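Local coordinates for protein MgGH51 (Meripilus giganteus, PDB 6ZPV) that hydrolyses terminal alpha-L-arabinofuranosyl residues from arabinosides, as a fungal glycoside hydrolase of family GH51, at residues 19-24 with 476-481; 398-403 with 427-432; 128-133 with 178-183; 60-65 with 92-97. All blocks are in the same frame, centred on the assembly; numbering follows the deposited sequence.

Overall arrangement
The four contacts illustrate how one chain builds two kinds of beta structure. Interactions 1 and 2 lie in the parallel barrel, in one sheet where strands 474-479 and 424-432 are neighbours, their centres about 9 Å apart; the first is wholly buried and leans on one direct backbone bond and two bridging waters, whereas the second adds carboxylates and a histidine, with a tyrosine and a glutamate that bond a glycerol. Interactions 3 and 4, also about 9 Å between centres, sit in an antiparallel sandwich on the opposite side of the chain's centre from interaction 2, joined through neighbouring strands 93-98 and 174-181. There backbone bonds combine with aliphatic packing: interaction 3 is buried, while interaction 4 reaches an exposed turn.

Interaction 1: residues 19-24 with 476-481; sequences GLMFED and AASYAP
G19 O and Y479 N are joined through water 1, which donates to G19 O at 2.8 Å and accepts from Y479 N at 3.0 Å; a weak C-H...O contact from S478 CA, 3.5 Å from G19 O, adds to it. On the other side of the glycine, G19 N donates directly to A477 O (3.1 Å, 155° at the hydrogen), the single direct hydrogen bond of the contact. One step farther on, water 2 takes the place of a second such bond: it gives to Y479 O at 2.7 Å and receives from M21 N at 3.0 Å. The strands have opened just enough here for solvent to bridge the rungs, in keeping with end-to-end directions 35° apart.

Side chains fill the same seam. S478 points toward strand 20-21, its hydroxyl donating to G428 O of the next strand. M21 sets CG anti to its backbone N (chi1 -177°), and after a bend at chi2 brings SD to 3.7 Å from A480 CB; CB of M21 rests beside Y479 O. L20 points the opposite way, onto P222 and F225. Strand 20-21 also bonds to strand 224-227, and strand 474-479 to strand 424-432. First and last of eight parallel strands thus meet side by side, the closure typical of the (beta/alpha)8 barrel on which GH51 enzymes are built.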
loop_
_atom_site.group_PDB
_atom_site.type_symbol
_atom_site.label_atom_id
_atom_site.label_comp_id
_atom_site.label_asym_id
_atom_site.label_seq_id
_atom_site.Cartn_x
_atom_site.Cartn_y
_atom_site.Cartn_z
ATOM N N GLY A 19 -4.166 -8.406 8.019
ATOM C CA GLY A 19 -4.236 -7.822 6.665
ATOM C C GLY A 19 -3.352 -6.628 6.530
ATOM O O GLY A 19 -2.478 -6.396 7.382
ATOM N N LEU A 20 -3.580 -5.841 5.492
ATOM C CA LEU A 20 -2.710 -4.741 5.092
ATOM C C LEU A 20 -3.430 -3.404 5.155
ATOM O O LEU A 20 -4.655 -3.315 4.917
ATOM C CB LEU A 20 -2.240 -4.952 3.649
ATOM C CG LEU A 20 -1.609 -6.297 3.333
ATOM C CD1 LEU A 20 -1.114 -6.298 1.901
ATOM C CD2 LEU A 20 -0.498 -6.672 4.287
ATOM N N MET A 21 -2.661 -2.358 5.453
ATOM C CA MET A 21 -3.132 -0.969 5.425
ATOM C C MET A 21 -2.398 -0.177 4.369
ATOM O O MET A 21 -1.165 -0.102 4.395
ATOM C CB MET A 21 -2.985 -0.287 6.786
ATOM C CG MET A 21 -3.515 1.126 6.856
ATOM S SD MET A 21 -2.356 2.381 6.253
ATOM C CE MET A 21 -3.344 3.844 6.194
ATOM N N PHE A 22 -3.145 0.409 3.410
ATOM C CA PHE A 22 -2.529 1.128 2.300
ATOM C C PHE A 22 -3.087 2.550 2.184
ATOM O O PHE A 22 -4.295 2.780 2.138
ATOM C CB PHE A 22 -2.768 0.366 0.987
ATOM C CG PHE A 22 -1.987 0.991 -0.170
ATOM C CD1 PHE A 22 -2.525 2.004 -0.944
ATOM C CD2 PHE A 22 -0.709 0.584 -0.458
ATOM C CE1 PHE A 22 -1.776 2.594 -1.954
ATOM C CE2 PHE A 22 0.051 1.177 -1.467
ATOM C CZ PHE A 22 -0.504 2.175 -2.226
ATOM N N GLU A 23 -2.155 3.474 1.984
ATOM C CA GLU A 23 -2.414 4.755 1.345
ATOM C C GLU A 23 -1.164 5.039 0.514
ATOM O O GLU A 23 -0.115 4.449 0.789
ATOM C CB GLU A 23 -2.634 5.858 2.385
ATOM C CG GLU A 23 -1.346 6.271 3.107
ATOM C CD GLU A 23 -1.608 7.282 4.228
ATOM O OE1 GLU A 23 -2.141 8.389 3.942
ATOM O OE2 GLU A 23 -1.272 6.931 5.378
ATOM N N ASP A 24 -1.232 6.017 -0.392
ATOM C CA ASP A 24 -0.033 6.443 -1.131
ATOM C C ASP A 24 0.750 7.374 -0.201
ATOM O O ASP A 24 0.376 8.549 0.027
ATOM C CB ASP A 24 -0.420 7.128 -2.450
ATOM C CG ASP A 24 0.689 7.059 -3.447
ATOM O OD1 ASP A 24 1.893 7.027 -3.050
ATOM O OD2 ASP A 24 0.381 7.005 -4.696
ATOM N N ALA A 476 -9.740 -7.693 12.846
ATOM C CA ALA A 476 -8.799 -7.317 11.779
ATOM C C ALA A 476 -7.713 -6.442 12.404
ATOM O O ALA A 476 -7.995 -5.647 13.322
ATOM C CB ALA A 476 -9.563 -6.562 10.706
ATOM N N ALA A 477 -6.510 -6.521 11.863
ATOM C CA ALA A 477 -5.349 -5.774 12.360
ATOM C C ALA A 477 -4.352 -5.613 11.228
ATOM O O ALA A 477 -4.021 -6.594 10.551
ATOM C CB ALA A 477 -4.745 -6.492 13.519
ATOM N N SER A 478 -3.808 -4.392 11.084
ATOM C CA SER A 478 -2.813 -4.092 10.052
ATOM C C SER A 478 -1.763 -3.116 10.564
ATOM O O SER A 478 -2.077 -2.050 11.132
ATOM C CB SER A 478 -3.506 -3.523 8.791
ATOM O OG SER A 478 -4.530 -2.586 9.077
ATOM N N TYR A 479 -0.505 -3.459 10.299
ATOM C CA TYR A 479 0.646 -2.557 10.516
ATOM C C TYR A 479 0.538 -1.340 9.586
ATOM O O TYR A 479 -0.003 -1.462 8.477
ATOM C CB TYR A 479 1.940 -3.339 10.208
ATOM C CG TYR A 479 3.254 -2.650 10.497
ATOM C CD1 TYR A 479 3.808 -1.707 9.665
ATOM C CD2 TYR A 479 3.960 -2.990 11.650
ATOM C CE1 TYR A 479 5.027 -1.095 9.919
ATOM C CE2 TYR A 479 5.193 -2.405 11.894
ATOM C CZ TYR A 479 5.742 -1.463 11.045
ATOM O OH TYR A 479 6.962 -0.844 11.266
ATOM N N ALA A 480 1.105 -0.213 9.988
ATOM C CA ALA A 480 1.183 0.907 9.037
ATOM C C ALA A 480 2.397 1.755 9.274
ATOM O O ALA A 480 2.802 1.918 10.448
ATOM C CB ALA A 480 -0.059 1.758 9.097
ATOM N N PRO A 481 2.948 2.410 8.231
ATOM C CA PRO A 481 2.632 2.185 6.826
ATOM C C PRO A 481 3.189 0.849 6.307
ATOM O O PRO A 481 4.152 0.270 6.830
ATOM C CB PRO A 481 3.345 3.350 6.081
ATOM C CG PRO A 481 3.592 4.353 7.159
ATOM C CD PRO A 481 3.845 3.549 8.425
HETATM O O HOH W 1 -0.013 -5.767 8.451
HETATM O O HOH W 2 -0.083 -3.419 6.586
#

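Interaction 2: residues 398-403 with 427-432; sequences DVHVYQ and EGEYAA. With GOL (glycerol), chain F.
Y402 OH donates to E429 OE1 at 2.6 Å, reaching the anti side of the carboxylate, 23° out of its plane. Glycerol O3 donates to this hydroxyl and glycerol O2 to E429 OE1 at 2.8 Å; the molecule, probably from the crystallisation liquor, is consistent with a pocket for polyhydroxylated ligands. E429 OE2 forms a salt bridge with R226. E429 CG, anti to the carbonyl carbon (chi1 -62°), starts an extended chain over the H400 face: it stands 3.7 Å from the ring centroid, a CH-pi contact, and carboxylate and imidazole stack with planes 24° apart. H400 NE2 donates to D398 OD2 at 2.7 Å and ND1 bonds E351, fixing the ring's rotation. With an alanine at H400, D398 and E351 would probably each lose a partner and the E429 chain the ring it stacks on, although Y402 and R226 would still hold its carboxylate.

G428 N bonds D398 OD1 at 2.9 Å. Along the parallel ladder V401 N gives to E429 O (2.9 Å) and A431 N to V401 O. V401 CG1 packs on Y430 CB. Helix 405-410, linking the strands, covers V401 and A432 through F408, helix 454-469 backs E427 and Y430, and strand 474-479 continues the sheet.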
loop_
_atom_site.group_PDB
_atom_site.type_symbol
_atom_site.label_atom_id
_atom_site.label_comp_id
_atom_site.label_asym_id
_atom_site.label_seq_id
_atom_site.Cartn_x
_atom_site.Cartn_y
_atom_site.Cartn_z
ATOM N N ASP A 398 -12.318 1.512 14.429
ATOM C CA ASP A 398 -10.935 1.444 13.990
ATOM C C ASP A 398 -10.065 2.142 15.035
ATOM O O ASP A 398 -10.263 3.348 15.302
ATOM C CB ASP A 398 -10.744 2.078 12.614
ATOM C CG ASP A 398 -9.331 1.961 12.053
ATOM O OD1 ASP A 398 -8.501 1.307 12.754
ATOM O OD2 ASP A 398 -9.051 2.544 10.973
ATOM N N VAL A 399 -9.140 1.396 15.633
ATOM C CA VAL A 399 -8.187 1.883 16.664
ATOM C C VAL A 399 -6.801 1.943 16.058
ATOM O O VAL A 399 -6.320 0.947 15.468
ATOM C CB VAL A 399 -8.241 0.929 17.880
ATOM C CG1 VAL A 399 -7.312 1.380 18.976
ATOM C CG2 VAL A 399 -9.642 0.733 18.395
ATOM N N HIS A 400 -6.110 3.079 16.212
ATOM C CA HIS A 400 -4.735 3.267 15.723
ATOM C C HIS A 400 -3.803 3.497 16.902
ATOM O O HIS A 400 -4.153 4.266 17.788
ATOM C CB HIS A 400 -4.635 4.502 14.798
ATOM C CG HIS A 400 -5.505 4.424 13.585
ATOM N ND1 HIS A 400 -5.659 5.512 12.740
ATOM C CD2 HIS A 400 -6.252 3.423 13.070
ATOM C CE1 HIS A 400 -6.481 5.151 11.771
ATOM N NE2 HIS A 400 -6.867 3.896 11.926
ATOM N N VAL A 401 -2.605 2.933 16.870
ATOM C CA VAL A 401 -1.587 3.267 17.901
ATOM C C VAL A 401 -0.175 3.191 17.317
ATOM O O VAL A 401 0.215 2.159 16.745
ATOM C CB VAL A 401 -1.743 2.412 19.171
ATOM C CG1 VAL A 401 -1.542 0.919 18.936
ATOM C CG2 VAL A 401 -0.811 2.932 20.251
ATOM N N TYR A 402 0.581 4.236 17.544
ATOM C CA TYR A 402 2.026 4.315 17.291
ATOM C C TYR A 402 2.713 4.536 18.610
ATOM O O TYR A 402 2.376 5.468 19.352
ATOM C CB TYR A 402 2.321 5.427 16.296
ATOM C CG TYR A 402 1.686 5.190 14.947
ATOM C CD1 TYR A 402 2.203 4.270 14.065
ATOM C CD2 TYR A 402 0.549 5.868 14.590
ATOM C CE1 TYR A 402 1.591 4.029 12.848
ATOM C CE2 TYR A 402 -0.065 5.613 13.382
ATOM C CZ TYR A 402 0.440 4.690 12.498
ATOM O OH TYR A 402 -0.101 4.450 11.251
ATOM N N GLN A 403 3.672 3.664 18.955
ATOM C CA GLN A 403 4.215 3.644 20.334
ATOM C C GLN A 403 5.615 3.059 20.334
ATOM O O GLN A 403 6.197 2.741 19.270
ATOM C CB GLN A 403 3.221 2.960 21.275
ATOM C CG GLN A 403 2.468 3.880 22.207
ATOM C CD GLN A 403 3.324 4.636 23.204
ATOM O OE1 GLN A 403 4.508 4.319 23.361
ATOM N NE2 GLN A 403 2.760 5.650 23.863
ATOM N N GLU A 427 -7.792 -3.021 14.451
ATOM C CA GLU A 427 -6.555 -2.309 14.761
ATOM C C GLU A 427 -5.958 -1.875 13.418
ATOM O O GLU A 427 -5.050 -2.547 12.882
ATOM C CB GLU A 427 -5.615 -3.187 15.575
ATOM C CG GLU A 427 -4.553 -2.374 16.288
ATOM C CD GLU A 427 -4.949 -1.790 17.625
ATOM O OE1 GLU A 427 -6.037 -2.071 18.138
ATOM O OE2 GLU A 427 -4.098 -1.010 18.205
ATOM N N GLY A 428 -6.532 -0.805 12.837
ATOM C CA GLY A 428 -6.269 -0.498 11.436
ATOM C C GLY A 428 -4.933 0.111 11.139
ATOM O O GLY A 428 -4.518 0.163 9.972
ATOM N N GLU A 429 -4.253 0.639 12.178
ATOM C CA GLU A 429 -2.865 1.078 12.049
ATOM C C GLU A 429 -2.202 0.787 13.397
ATOM O O GLU A 429 -2.661 1.284 14.432
ATOM C CB GLU A 429 -2.755 2.605 11.811
ATOM C CG GLU A 429 -3.422 3.069 10.521
ATOM C CD GLU A 429 -3.439 4.558 10.271
ATOM O OE1 GLU A 429 -2.520 5.282 10.798
ATOM O OE2 GLU A 429 -4.378 5.035 9.597
ATOM N N TYR A 430 -1.060 0.143 13.337
ATOM C CA TYR A 430 -0.189 0.062 14.514
ATOM C C TYR A 430 1.233 -0.151 14.053
ATOM O O TYR A 430 1.482 -0.788 13.037
ATOM C CB TYR A 430 -0.623 -1.020 15.535
ATOM C CG TYR A 430 -0.555 -2.453 15.062
ATOM C CD1 TYR A 430 -1.486 -2.993 14.199
ATOM C CD2 TYR A 430 0.493 -3.272 15.486
ATOM C CE1 TYR A 430 -1.401 -4.306 13.773
ATOM C CE2 TYR A 430 0.589 -4.572 15.053
ATOM C CZ TYR A 430 -0.352 -5.116 14.207
ATOM O OH TYR A 430 -0.261 -6.413 13.819
ATOM N N ALA A 431 2.174 0.324 14.885
ATOM C CA ALA A 431 3.591 0.055 14.698
ATOM C C ALA A 431 4.357 0.593 15.899
ATOM O O ALA A 431 3.993 1.642 16.480
ATOM C CB ALA A 431 4.168 0.763 13.466
ATOM N N ALA A 432 5.441 -0.098 16.242
ATOM C CA ALA A 432 6.445 0.436 17.196
ATOM C C ALA A 432 7.423 1.294 16.409
ATOM O O ALA A 432 8.171 0.775 15.596
ATOM C CB ALA A 432 7.112 -0.717 17.923
HETATM C C1 GOL F . 0.701 8.868 9.688
HETATM O O1 GOL F . 0.125 9.635 10.749
HETATM C C2 GOL F . 0.237 7.413 9.771
HETATM O O2 GOL F . -1.181 7.416 9.597
HETATM C C3 GOL F . 0.960 6.584 8.737
HETATM O O3 GOL F . 0.597 5.210 8.677
#

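Interaction 3: residues 128-133 with 178-183; sequences GALTVG and VTIDGA
V178 lies beside V132 of the neighbouring strand and reaches diagonally to L130, a methyl for each. With CG1 anti to the backbone N (chi1 178°), its two methyls spread along that strand: CG2 lies 4.2 Å from V132 CG1, the two valines side by side and pointing the same way, and CG1 faces L130 CD2 at 3.8 Å. That second contact belongs to one of two deposited conformers of L130, and its exact shape is therefore doubtful. I180 CG2 makes a smaller bump, seated 3.8 Å from A129 O.

On the other face of the sheet the fit is between threonines. T179 OG1 stands between its backbone N and carbonyl carbon, a position that brings it to T131 CB at 3.7 Å. The two residues form an antiparallel hydrogen-bonded pair: T131 N gives to T179 O at 2.9 Å with 172° at the hydrogen, and T179 N returns the bond to T131 O, also at 2.9 Å. Past this pair the strands part, and water 3 spans the gap, donating to A129 O (2.7 Å) while accepting from D181 N (2.9 Å), just before D181 closes an Asx turn onto A183 N.

The chemistry divides with the faces. L130 looks to I159 and V132 to L161 of the opposing sheet, V178 to F96, and the threonines to Q144, S146 and R93, so the backbone pair sets the register while the apolar face joins the interior of the sandwich.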
loop_
_atom_site.group_PDB
_atom_site.type_symbol
_atom_site.label_atom_id
_atom_site.label_comp_id
_atom_site.label_asym_id
_atom_site.label_seq_id
_atom_site.Cartn_x
_atom_site.Cartn_y
_atom_site.Cartn_z
ATOM N N GLY A 128 10.590 12.420 -40.246
ATOM C CA GLY A 128 11.690 11.670 -39.592
ATOM C C GLY A 128 11.177 10.750 -38.528
ATOM O O GLY A 128 9.958 10.768 -38.204
ATOM N N ALA A 129 12.060 9.935 -38.002
ATOM C CA ALA A 129 11.709 8.967 -36.934
ATOM C C ALA A 129 11.668 9.659 -35.581
ATOM O O ALA A 129 12.560 10.449 -35.252
ATOM C CB ALA A 129 12.776 7.875 -36.890
ATOM N N LEU A 130 10.683 9.257 -34.776
ATOM C CA LEU A 130 10.599 9.558 -33.337
ATOM C C LEU A 130 11.086 8.284 -32.663
ATOM O O LEU A 130 10.478 7.186 -32.891
ATOM C CB LEU A 130 9.157 9.915 -33.024
ATOM C CG LEU A 130 8.709 10.212 -31.596
ATOM C CD1 LEU A 130 9.010 9.154 -30.565
ATOM C CD2 LEU A 130 8.931 11.596 -31.085
ATOM N N THR A 131 12.148 8.354 -31.880
ATOM C CA THR A 131 12.727 7.221 -31.173
ATOM C C THR A 131 12.386 7.353 -29.688
ATOM O O THR A 131 12.523 8.408 -29.096
ATOM C CB THR A 131 14.237 7.162 -31.376
ATOM O OG1 THR A 131 14.486 7.041 -32.793
ATOM C CG2 THR A 131 14.873 5.956 -30.709
ATOM N N VAL A 132 11.974 6.246 -29.079
ATOM C CA VAL A 132 11.830 6.152 -27.624
ATOM C C VAL A 132 12.756 5.033 -27.131
ATOM O O VAL A 132 13.110 4.105 -27.901
ATOM C CB VAL A 132 10.383 5.911 -27.183
ATOM C CG1 VAL A 132 9.469 6.946 -27.769
ATOM C CG2 VAL A 132 9.863 4.507 -27.467
ATOM N N GLY A 133 13.127 5.073 -25.879
ATOM C CA GLY A 133 14.011 4.028 -25.363
ATOM C C GLY A 133 14.399 4.202 -23.949
ATOM O O GLY A 133 13.842 5.004 -23.184
ATOM N N VAL A 178 13.146 10.132 -25.209
ATOM C CA VAL A 178 12.483 10.424 -26.489
ATOM C C VAL A 178 13.433 11.305 -27.274
ATOM O O VAL A 178 13.877 12.338 -26.735
ATOM C CB VAL A 178 11.136 11.122 -26.282
ATOM C CG1 VAL A 178 10.489 11.471 -27.603
ATOM C CG2 VAL A 178 10.217 10.290 -25.413
ATOM N N THR A 179 13.767 10.946 -28.503
ATOM C CA THR A 179 14.624 11.788 -29.364
ATOM C C THR A 179 14.066 11.840 -30.780
ATOM O O THR A 179 13.441 10.896 -31.283
ATOM C CB THR A 179 16.073 11.296 -29.369
ATOM O OG1 THR A 179 16.189 9.979 -29.879
ATOM C CG2 THR A 179 16.719 11.386 -28.027
ATOM N N ILE A 180 14.488 12.906 -31.463
ATOM C CA ILE A 180 14.454 12.959 -32.948
ATOM C C ILE A 180 15.877 13.327 -33.406
ATOM O O ILE A 180 16.739 13.761 -32.621
ATOM C CB ILE A 180 13.397 13.961 -33.460
ATOM C CG1 ILE A 180 13.679 15.403 -33.043
ATOM C CG2 ILE A 180 12.010 13.533 -33.090
ATOM C CD1 ILE A 180 12.737 16.415 -33.663
ATOM N N ASP A 181 16.101 13.199 -34.693
ATOM C CA ASP A 181 17.337 13.613 -35.325
ATOM C C ASP A 181 17.351 15.136 -35.361
ATOM O O ASP A 181 16.474 15.783 -35.948
ATOM C CB ASP A 181 17.440 12.988 -36.715
ATOM C CG ASP A 181 18.713 13.286 -37.431
ATOM O OD1 ASP A 181 19.024 14.479 -37.625
ATOM O OD2 ASP A 181 19.405 12.317 -37.870
ATOM N N GLY A 182 18.365 15.743 -34.728
ATOM C CA GLY A 182 18.438 17.211 -34.603
ATOM C C GLY A 182 18.649 17.954 -35.898
ATOM O O GLY A 182 18.286 19.127 -35.995
ATOM N N ALA A 183 19.245 17.300 -36.883
ATOM C CA ALA A 183 19.393 17.931 -38.207
ATOM C C ALA A 183 18.027 17.940 -38.900
ATOM O O ALA A 183 17.575 19.003 -39.387
ATOM C CB ALA A 183 20.457 17.230 -39.043
HETATM O O HOH W 3 14.025 12.371 -36.564
#

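Interaction 4: residues 60-65 with 92-97; sequences ISNAKL and GRVGFT
I60 N donates to G95 O at 2.9 Å with a nearly straight 171° at the hydrogen, although the N-H comes from above the carbonyl plane, 53° out of it. The I60 side chain then spreads over strand 93-98. Its CG1 branch, anti to the carbonyl carbon (chi1 -68°), carries CD1 to 3.7 Å from T97 CG2 and over one face of the R93 guanidinium, 3.9 Å from R93 NH1; CG2 rests on R93 O. G95, lacking a side chain, lies beneath this isoleucine. The arginine is held in place by Q135 and by a cation-pi contact with F177. Cut back to an alanine, this isoleucine position would probably leave the guanidinium face and the T97 methyl without their apolar cover.

S61 CB sits near R93 O, and water 4 bridges the two residues, accepting from S61 OG at 2.6 Å and donating to R93 O at 2.7 Å. N62 turns its OD1 toward V94, whose two deposited conformers make that contact doubtful, and spends ND2 on S90. A63 closes a type II' turn begun at I60, the weak A63 N to I60 O bond spanning it, and its CB fits closely against G95 O at 3.1 Å. Beyond K64, L65 lays CD1 on F96 CB at 3.9 Å; the F96 ring itself meets F84 and F192 edge-to-face. The short link thus carries the chain from edge strand 57-60 of one sheet to edge strand 64-69 of the other, a crossing between layers that belongs to a beta-sandwich.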
loop_
_atom_site.group_PDB
_atom_site.type_symbol
_atom_site.label_atom_id
_atom_site.label_comp_id
_atom_site.label_asym_id
_atom_site.label_seq_id
_atom_site.Cartn_x
_atom_site.Cartn_y
_atom_site.Cartn_z
ATOM N N ILE A 60 18.007 16.425 -23.542
ATOM C CA ILE A 60 19.138 15.792 -24.245
ATOM C C ILE A 60 19.672 16.859 -25.193
ATOM O O ILE A 60 18.892 17.434 -25.981
ATOM C CB ILE A 60 18.745 14.495 -24.969
ATOM C CG1 ILE A 60 18.384 13.407 -23.973
ATOM C CG2 ILE A 60 19.861 14.062 -25.903
ATOM C CD1 ILE A 60 17.769 12.181 -24.599
ATOM N N SER A 61 20.968 17.068 -25.179
ATOM C CA SER A 61 21.625 18.009 -26.086
ATOM C C SER A 61 21.011 19.383 -25.878
ATOM O O SER A 61 20.759 19.801 -24.706
ATOM C CB SER A 61 21.641 17.480 -27.496
ATOM O OG SER A 61 22.391 18.327 -28.350
ATOM N N ASN A 62 20.815 20.144 -26.945
ATOM C CA ASN A 62 20.353 21.547 -26.882
ATOM C C ASN A 62 18.831 21.673 -26.884
ATOM O O ASN A 62 18.326 22.753 -27.207
ATOM C CB ASN A 62 21.002 22.391 -27.988
ATOM C CG ASN A 62 20.639 21.961 -29.374
ATOM O OD1 ASN A 62 20.186 20.818 -29.576
ATOM N ND2 ASN A 62 20.852 22.829 -30.345
ATOM N N ALA A 63 18.088 20.635 -26.553
ATOM C CA ALA A 63 16.617 20.739 -26.465
ATOM C C ALA A 63 16.181 21.872 -25.548
ATOM O O ALA A 63 16.776 22.058 -24.462
ATOM C CB ALA A 63 16.052 19.431 -25.945
ATOM N N LYS A 64 15.108 22.537 -25.926
ATOM C CA LYS A 64 14.425 23.516 -25.066
ATOM C C LYS A 64 13.113 22.893 -24.599
ATOM O O LYS A 64 12.317 22.451 -25.425
ATOM C CB LYS A 64 14.218 24.832 -25.792
ATOM C CG LYS A 64 15.513 25.494 -26.179
ATOM N N LEU A 65 12.916 22.864 -23.301
ATOM C CA LEU A 65 11.742 22.258 -22.658
ATOM C C LEU A 65 11.006 23.326 -21.841
ATOM O O LEU A 65 11.661 24.077 -21.093
ATOM C CB LEU A 65 12.127 21.134 -21.717
ATOM C CG LEU A 65 12.947 19.997 -22.312
ATOM C CD1 LEU A 65 13.248 18.977 -21.232
ATOM C CD2 LEU A 65 12.299 19.349 -23.512
ATOM N N GLY A 92 22.441 15.535 -34.512
ATOM C CA GLY A 92 22.560 14.477 -33.523
ATOM C C GLY A 92 21.290 14.297 -32.733
ATOM O O GLY A 92 20.314 15.031 -32.917
ATOM N N ARG A 93 21.278 13.312 -31.842
ATOM C CA ARG A 93 20.023 13.073 -31.088
ATOM C C ARG A 93 19.717 14.308 -30.254
ATOM O O ARG A 93 20.581 14.873 -29.565
ATOM C CB ARG A 93 20.191 11.799 -30.253
ATOM C CG ARG A 93 21.189 11.849 -29.106
ATOM C CD ARG A 93 21.543 10.498 -28.510
ATOM N NE ARG A 93 20.415 9.763 -27.962
ATOM C CZ ARG A 93 20.157 9.528 -26.688
ATOM N NH1 ARG A 93 20.858 10.036 -25.716
ATOM N NH2 ARG A 93 19.165 8.712 -26.398
ATOM N N VAL A 94 18.465 14.678 -30.254
ATOM C CA VAL A 94 17.948 15.845 -29.484
ATOM C C VAL A 94 16.618 15.402 -28.900
ATOM O O VAL A 94 15.822 14.782 -29.626
ATOM C CB VAL A 94 17.876 17.128 -30.357
ATOM C CG1 VAL A 94 17.308 18.291 -29.547
ATOM C CG2 VAL A 94 19.237 17.510 -30.980
ATOM N N GLY A 95 16.315 15.711 -27.648
ATOM C CA GLY A 95 15.124 15.206 -27.016
ATOM C C GLY A 95 15.178 15.415 -25.550
ATOM O O GLY A 95 15.598 16.484 -25.094
ATOM N N PHE A 96 14.712 14.410 -24.790
ATOM C CA PHE A 96 14.598 14.592 -23.334
ATOM C C PHE A 96 14.549 13.202 -22.679
ATOM O O PHE A 96 14.227 12.206 -23.316
ATOM C CB PHE A 96 13.384 15.458 -22.989
ATOM C CG PHE A 96 12.139 15.058 -23.720
ATOM C CD1 PHE A 96 11.259 14.107 -23.215
ATOM C CD2 PHE A 96 11.791 15.686 -24.930
ATOM C CE1 PHE A 96 10.132 13.765 -23.916
ATOM C CE2 PHE A 96 10.668 15.315 -25.629
ATOM C CZ PHE A 96 9.839 14.358 -25.115
ATOM N N THR A 97 14.868 13.192 -21.394
ATOM C CA THR A 97 14.819 12.023 -20.525
ATOM C C THR A 97 13.833 12.217 -19.371
ATOM O O THR A 97 13.575 13.349 -18.965
ATOM C CB THR A 97 16.203 11.622 -19.999
ATOM O OG1 THR A 97 16.710 12.698 -19.213
ATOM C CG2 THR A 97 17.171 11.241 -21.085
HETATM O O HOH W 4 22.135 16.852 -30.504
#